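Local coordinates for CurK, CurL fusion protein (Moorea producens 3L, PDB 4MYZ), which joins the C-terminal docking domain of CurK to the N-terminal docking domain of CurL, the pair that probably links these two curacin A polyketide synthase modules, at residues V22-I33 and A56-A67. Numbering follows the deposited sequence.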
# COMPACT_ATOMS: atom_id res chain seq x y z
N VAL B 22 -8.25 -2.88 -1.58
CA VAL B 22 -6.88 -2.45 -1.75
C VAL B 22 -6.66 -1.99 -3.20
O VAL B 22 -6.06 -0.94 -3.46
CB VAL B 22 -5.93 -3.57 -1.33
CG1 VAL B 22 -4.52 -3.35 -1.86
CG2 VAL B 22 -5.93 -3.66 0.18
N LEU B 23 -7.10 -2.78 -4.15
CA LEU B 23 -6.91 -2.43 -5.56
C LEU B 23 -7.61 -1.12 -5.93
O LEU B 23 -7.07 -0.28 -6.65
CB LEU B 23 -7.34 -3.57 -6.48
CG LEU B 23 -6.48 -4.81 -6.39
CD1 LEU B 23 -7.12 -5.97 -7.14
CD2 LEU B 23 -5.11 -4.57 -6.98
N GLN B 24 -8.82 -0.94 -5.41
CA GLN B 24 -9.54 0.31 -5.64
C GLN B 24 -8.77 1.50 -5.07
O GLN B 24 -8.71 2.58 -5.67
CB GLN B 24 -10.93 0.25 -5.02
CG GLN B 24 -11.92 -0.70 -5.68
CD GLN B 24 -13.07 -1.04 -4.73
OE1 GLN B 24 -13.34 -0.29 -3.78
NE2 GLN B 24 -13.71 -2.17 -4.94
N GLU B 25 -8.19 1.34 -3.89
CA GLU B 25 -7.41 2.43 -3.33
C GLU B 25 -6.16 2.71 -4.13
O GLU B 25 -5.79 3.87 -4.29
CB GLU B 25 -7.05 2.17 -1.87
CG GLU B 25 -6.89 3.43 -1.07
CD GLU B 25 -8.19 4.22 -0.90
OE1 GLU B 25 -8.09 5.44 -0.77
OE2 GLU B 25 -9.29 3.63 -0.86
N ILE B 26 -5.51 1.66 -4.64
CA ILE B 26 -4.32 1.84 -5.48
C ILE B 26 -4.65 2.62 -6.76
O ILE B 26 -3.90 3.51 -7.17
CB ILE B 26 -3.66 0.49 -5.81
CG1 ILE B 26 -3.09 -0.15 -4.54
CG2 ILE B 26 -2.57 0.68 -6.82
CD1 ILE B 26 -2.62 -1.56 -4.71
N GLU B 27 -5.75 2.25 -7.41
CA GLU B 27 -6.21 3.01 -8.59
C GLU B 27 -6.38 4.50 -8.27
O GLU B 27 -5.93 5.37 -9.04
CB GLU B 27 -7.54 2.44 -9.09
CG GLU B 27 -8.18 3.22 -10.24
CD GLU B 27 -7.38 3.19 -11.53
OE1 GLU B 27 -6.56 2.26 -11.72
OE2 GLU B 27 -7.54 4.13 -12.34
N ALA B 28 -7.01 4.82 -7.14
CA ALA B 28 -7.21 6.21 -6.78
C ALA B 28 -5.88 6.93 -6.54
O ALA B 28 -5.70 8.08 -6.91
CB ALA B 28 -8.08 6.29 -5.54
N LEU B 29 -4.96 6.24 -5.88
CA LEU B 29 -3.64 6.79 -5.60
C LEU B 29 -2.85 7.02 -6.87
O LEU B 29 -2.15 8.03 -6.99
CB LEU B 29 -2.91 5.85 -4.65
CG LEU B 29 -1.55 6.15 -4.07
CD1 LEU B 29 -1.65 7.39 -3.21
CD2 LEU B 29 -1.10 4.95 -3.25
N GLU B 30 -2.99 6.13 -7.85
CA GLU B 30 -2.30 6.30 -9.14
C GLU B 30 -2.81 7.49 -9.92
O GLU B 30 -2.06 8.14 -10.66
CB GLU B 30 -2.41 5.05 -10.00
CG GLU B 30 -1.48 3.94 -9.56
CD GLU B 30 -1.33 2.84 -10.60
OE1 GLU B 30 -1.85 2.98 -11.73
OE2 GLU B 30 -0.69 1.82 -10.27
N LYS B 31 -4.11 7.76 -9.80
CA LYS B 31 -4.67 8.96 -10.38
C LYS B 31 -4.02 10.22 -9.80
O LYS B 31 -3.94 11.23 -10.49
CB LYS B 31 -6.19 9.02 -10.21
CG LYS B 31 -6.94 7.99 -11.05
CD LYS B 31 -8.29 8.51 -11.53
CE LYS B 31 -8.96 7.53 -12.49
NZ LYS B 31 -8.38 7.57 -13.87
N LEU B 32 -3.54 10.16 -8.55
CA LEU B 32 -2.87 11.31 -7.92
C LEU B 32 -1.39 11.43 -8.26
O LEU B 32 -0.93 12.51 -8.65
CB LEU B 32 -3.01 11.30 -6.39
CG LEU B 32 -4.44 11.40 -5.86
CD1 LEU B 32 -4.46 11.25 -4.35
CD2 LEU B 32 -5.06 12.73 -6.27
N ILE B 33 -0.64 10.35 -8.07
CA ILE B 33 0.81 10.32 -8.28
C ILE B 33 1.06 10.23 -9.78
O ILE B 33 2.04 10.77 -10.27
CB ILE B 33 1.47 9.07 -7.64
CG1 ILE B 33 1.19 9.00 -6.13
CG2 ILE B 33 2.98 9.07 -7.89
CD1 ILE B 33 1.88 7.85 -5.43
N ALA B 56 -2.77 -8.44 -5.09
CA ALA B 56 -3.07 -7.17 -4.43
C ALA B 56 -1.97 -6.74 -3.46
O ALA B 56 -1.63 -5.58 -3.40
CB ALA B 56 -4.41 -7.23 -3.71
N LEU B 57 -1.41 -7.68 -2.70
CA LEU B 57 -0.39 -7.32 -1.74
C LEU B 57 0.89 -6.85 -2.44
O LEU B 57 1.56 -5.94 -1.99
CB LEU B 57 -0.09 -8.48 -0.77
CG LEU B 57 0.82 -8.13 0.42
CD1 LEU B 57 0.27 -7.02 1.27
CD2 LEU B 57 1.04 -9.44 1.22
N GLN B 58 1.23 -7.50 -3.55
CA GLN B 58 2.39 -7.06 -4.35
C GLN B 58 2.15 -5.67 -4.90
O GLN B 58 3.05 -4.81 -4.86
CB GLN B 58 2.65 -8.04 -5.49
CG GLN B 58 3.31 -9.34 -5.01
CD GLN B 58 3.36 -10.42 -6.07
OE1 GLN B 58 2.48 -10.55 -6.90
NE2 GLN B 58 4.36 -11.31 -5.93
N ARG B 59 0.96 -5.45 -5.47
CA ARG B 59 0.64 -4.11 -5.95
C ARG B 59 0.65 -3.07 -4.82
O ARG B 59 1.04 -1.92 -5.02
CB ARG B 59 -0.67 -4.07 -6.71
CG ARG B 59 -0.70 -4.85 -7.99
CD ARG B 59 -1.84 -4.34 -8.84
NE ARG B 59 -2.03 -5.03 -10.11
CZ ARG B 59 -1.40 -4.74 -11.23
NH1 ARG B 59 -0.46 -3.81 -11.26
NH2 ARG B 59 -1.74 -5.38 -12.35
N ALA B 60 0.22 -3.48 -3.63
CA ALA B 60 0.21 -2.58 -2.48
C ALA B 60 1.61 -2.17 -2.13
O ALA B 60 1.82 -1.00 -1.80
CB ALA B 60 -0.46 -3.20 -1.29
N LEU B 61 2.58 -3.08 -2.16
CA LEU B 61 3.96 -2.70 -1.85
C LEU B 61 4.45 -1.63 -2.83
O LEU B 61 5.06 -0.66 -2.44
CB LEU B 61 4.87 -3.93 -1.89
CG LEU B 61 6.35 -3.65 -1.63
CD1 LEU B 61 6.54 -2.92 -0.33
CD2 LEU B 61 7.14 -4.95 -1.71
N ILE B 62 4.19 -1.86 -4.12
CA ILE B 62 4.64 -0.89 -5.15
C ILE B 62 3.98 0.48 -4.89
O ILE B 62 4.66 1.51 -4.92
CB ILE B 62 4.32 -1.43 -6.55
CG1 ILE B 62 5.20 -2.64 -6.85
CG2 ILE B 62 4.51 -0.36 -7.60
CD1 ILE B 62 4.75 -3.44 -8.04
N ALA B 63 2.68 0.48 -4.60
CA ALA B 63 1.95 1.72 -4.41
C ALA B 63 2.41 2.44 -3.15
O ALA B 63 2.49 3.69 -3.16
CB ALA B 63 0.46 1.41 -4.32
N LEU B 64 2.67 1.71 -2.08
CA LEU B 64 3.16 2.31 -0.84
C LEU B 64 4.52 2.95 -1.06
O LEU B 64 4.80 4.06 -0.55
CB LEU B 64 3.19 1.28 0.32
CG LEU B 64 1.82 0.84 0.80
CD1 LEU B 64 1.97 -0.47 1.58
CD2 LEU B 64 1.16 1.94 1.61
N LYS B 65 5.38 2.26 -1.79
CA LYS B 65 6.70 2.79 -2.10
C LYS B 65 6.58 4.06 -2.93
O LYS B 65 7.31 5.04 -2.67
CB LYS B 65 7.56 1.77 -2.83
CG LYS B 65 8.07 0.64 -1.96
CD LYS B 65 8.85 -0.36 -2.80
CE LYS B 65 10.26 0.11 -3.08
NZ LYS B 65 11.15 -0.10 -1.90
N ASP B 66 5.70 4.05 -3.92
CA ASP B 66 5.49 5.24 -4.75
C ASP B 66 4.96 6.40 -3.89
O ASP B 66 5.41 7.56 -4.03
CB ASP B 66 4.51 4.97 -5.89
CG ASP B 66 5.09 4.06 -6.98
OD1 ASP B 66 6.32 3.96 -7.09
OD2 ASP B 66 4.27 3.45 -7.71
N ALA B 67 3.99 6.14 -3.02
CA ALA B 67 3.44 7.20 -2.15
C ALA B 67 4.53 7.74 -1.24
O ALA B 67 4.62 8.95 -1.06
CB ALA B 67 2.28 6.68 -1.33
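Ile26 is a knob set in a hole formed by Ala56, Arg59, Ala60 and Ala63. Its CD1 lies 3.6 Å from Ala60 N, against main chain that the small alanines leave accessible, while CG1 and CG2 both lie against the methyl of Ala63, CG1 at 3.9 Å from Ala63 CB. With CG1 anti to the carbonyl carbon (chi1 -67°) and the chain running straight on to CD1, the δ-methyl reaches the floor of the hole. Cut back to an alanine here, the knob would probably leave its hole unfilled and Ala63 short of the contacts of two branches. Ile33 repeats this approach near the end of its segment, its CD1 3.6 Å from Ala67 N and also against the CB of Asp66. Between them Leu29 turns CD2 onto Ala63, 3.8 Å from Ala63 O; one turn before Ile26, Val22 brings CG1 to 4.1 Å from Ala60 CB.

Branched side chains of the CurK part thus face an alanine-rich side of the CurL part, with Ile26 the knob, the helices crossing at 29° in roughly parallel directions and axes 9.8 Å apart. No hydrogen bond crosses between the segments, so apolar fit carries the contact. The two parts are joined by an engineered linker, and their interface is consistent with the class 2 docking domain complex that the fusion was made to capture.

At the exposed border, Leu23 CD2 rests 3.8 Å from Arg59 CD; arginine suits this edge because its CD methylene can meet the leucine as the side chains cross obliquely, with the charged guanidinium farther along the chain. Farther out, the second subunit packs its Leu71 on Leu29 and its Leu18 on Leu57, and its Arg68 forms a salt bridge with Glu25.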